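Local atomic coordinates of glycosyl hydrolase family 2, TIM barrel domain protein (Parabacteroides merdae ATCC 43184, PDB entry 6DXU), a protein that probably hydrolyses beta-glucuronides as a glycoside hydrolase family 2 beta-glucuronidase of a human gut bacterium. Residues D[401-404]-D[405-408]. Numbering follows the deposited sequence.
Sequences YKKQ and ARRM
Residues Tyr401 to Met408 form two turns of alpha-helix, with each backbone N-H of Ala405 to Met408 bonded to the carbonyl O four residues earlier. The bond from Arg406 N to Lys402 O, 3.0 Å long, is almost straight at 178°. This is helix 399-416, the crossover helix of a beta-alpha-beta unit in the TIM barrel, between strands 384-388 and 422-429. Arg406 runs back beside Lys402, both pointing the same way. Its chain is extended from CG to NE, which brings one guanidinium face over Lys402 CB, 4.0 Å from NH1. Lys403 CG meets the edge of the same group. Lys402 NZ, 6.1 Å from Arg406 NH2, is hydrogen-bonded to Gly397 O, and Arg406 NE forms a salt bridge with Glu451 on helix 442-459. An alanine in place of Arg406 takes away the guanidinium face over Lys402 CB and is likely to leave Glu451 without this charge partner. Arg407 bends at chi3 (66°) and folds back over Gln404. Gln404 CA lies under one guanidinium face, 3.5 Å from its plane, and NH2 goes on to Val132 O. Gln404 CG is 3.6 Å from Arg407 NH2, but the amide and guanidinium, their planes 11° apart, do not stack. Gln404 OE1 accepts a hydrogen bond from Ile177 N, next to the sodium ligands Met176 and Pro178. On the amide's other end, Gln404 NE2 lies 3.4 Å from Met408 SD.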
loop_
_atom_site.group_PDB
_atom_site.type_symbol
_atom_site.label_atom_id
_atom_site.label_comp_id
_atom_site.label_asym_id
_atom_site.label_seq_id
_atom_site.Cartn_x
_atom_site.Cartn_y
_atom_site.Cartn_z
ATOM N N TYR D 401 -4.798 17.125 1.803
ATOM C CA TYR D 401 -5.527 18.394 1.804
ATOM C C TYR D 401 -4.703 19.493 1.130
ATOM O O TYR D 401 -5.183 20.197 0.236
ATOM C CB TYR D 401 -5.838 18.725 3.269
ATOM C CG TYR D 401 -6.593 19.986 3.656
ATOM C CD1 TYR D 401 -7.826 19.900 4.305
ATOM C CD2 TYR D 401 -6.029 21.246 3.486
ATOM C CE1 TYR D 401 -8.502 21.038 4.729
ATOM C CE2 TYR D 401 -6.691 22.386 3.902
ATOM C CZ TYR D 401 -7.921 22.282 4.530
ATOM O OH TYR D 401 -8.576 23.422 4.941
ATOM N N LYS D 402 -3.450 19.641 1.551
ATOM C CA LYS D 402 -2.587 20.669 0.979
ATOM C C LYS D 402 -2.309 20.404 -0.492
ATOM O O LYS D 402 -2.329 21.330 -1.313
ATOM C CB LYS D 402 -1.279 20.730 1.760
ATOM C CG LYS D 402 -1.395 21.364 3.134
ATOM C CD LYS D 402 -0.002 21.385 3.754
ATOM C CE LYS D 402 -0.037 21.387 5.246
ATOM N NZ LYS D 402 -0.229 20.033 5.757
ATOM N N LYS D 403 -2.061 19.145 -0.853
ATOM C CA LYS D 403 -1.811 18.856 -2.262
ATOM C C LYS D 403 -3.031 19.219 -3.091
ATOM O O LYS D 403 -2.902 19.764 -4.193
ATOM C CB LYS D 403 -1.447 17.383 -2.455
ATOM C CG LYS D 403 0.010 17.062 -2.144
ATOM C CD LYS D 403 0.300 15.570 -2.300
ATOM C CE LYS D 403 1.701 15.216 -1.803
ATOM N NZ LYS D 403 1.895 13.733 -1.734
ATOM N N GLN D 404 -4.231 18.975 -2.552
ATOM C CA GLN D 404 -5.440 19.357 -3.275
ATOM C C GLN D 404 -5.523 20.867 -3.463
ATOM O O GLN D 404 -5.882 21.343 -4.546
ATOM C CB GLN D 404 -6.694 18.856 -2.552
ATOM C CG GLN D 404 -7.966 19.274 -3.297
ATOM C CD GLN D 404 -9.242 19.125 -2.485
ATOM O OE1 GLN D 404 -9.216 18.764 -1.307
ATOM N NE2 GLN D 404 -10.372 19.417 -3.120
ATOM N N ALA D 405 -5.230 21.641 -2.411
ATOM C CA ALA D 405 -5.321 23.091 -2.535
ATOM C C ALA D 405 -4.342 23.627 -3.578
ATOM O O ALA D 405 -4.712 24.457 -4.419
ATOM C CB ALA D 405 -5.082 23.756 -1.178
ATOM N N ARG D 406 -3.082 23.177 -3.526
ATOM C CA ARG D 406 -2.093 23.592 -4.518
ATOM C C ARG D 406 -2.554 23.247 -5.925
ATOM O O ARG D 406 -2.411 24.047 -6.861
ATOM C CB ARG D 406 -0.744 22.908 -4.245
ATOM C CG ARG D 406 -0.055 23.320 -2.952
ATOM C CD ARG D 406 1.333 22.639 -2.824
ATOM N NE ARG D 406 1.861 22.745 -1.465
ATOM C CZ ARG D 406 1.976 21.725 -0.606
ATOM N NH1 ARG D 406 1.624 20.494 -0.964
ATOM N NH2 ARG D 406 2.457 21.935 0.617
ATOM N N ARG D 407 -3.064 22.028 -6.096
ATOM C CA ARG D 407 -3.487 21.565 -7.414
ATOM C C ARG D 407 -4.643 22.396 -7.945
ATOM O O ARG D 407 -4.673 22.745 -9.132
ATOM C CB ARG D 407 -3.878 20.091 -7.336
ATOM C CG ARG D 407 -4.356 19.504 -8.655
ATOM C CD ARG D 407 -4.606 17.994 -8.511
ATOM N NE ARG D 407 -5.723 17.693 -7.605
ATOM C CZ ARG D 407 -5.602 17.076 -6.429
ATOM N NH1 ARG D 407 -4.411 16.674 -6.000
ATOM N NH2 ARG D 407 -6.681 16.837 -5.686
ATOM N N MET D 408 -5.627 22.692 -7.092
ATOM C CA MET D 408 -6.761 23.475 -7.563
ATOM C C MET D 408 -6.370 24.917 -7.847
ATOM O O MET D 408 -6.949 25.544 -8.737
ATOM C CB MET D 408 -7.902 23.406 -6.557
ATOM C CG MET D 408 -8.487 21.990 -6.438
ATOM S SD MET D 408 -9.975 21.923 -5.423
ATOM C CE MET D 408 -11.244 22.414 -6.607
#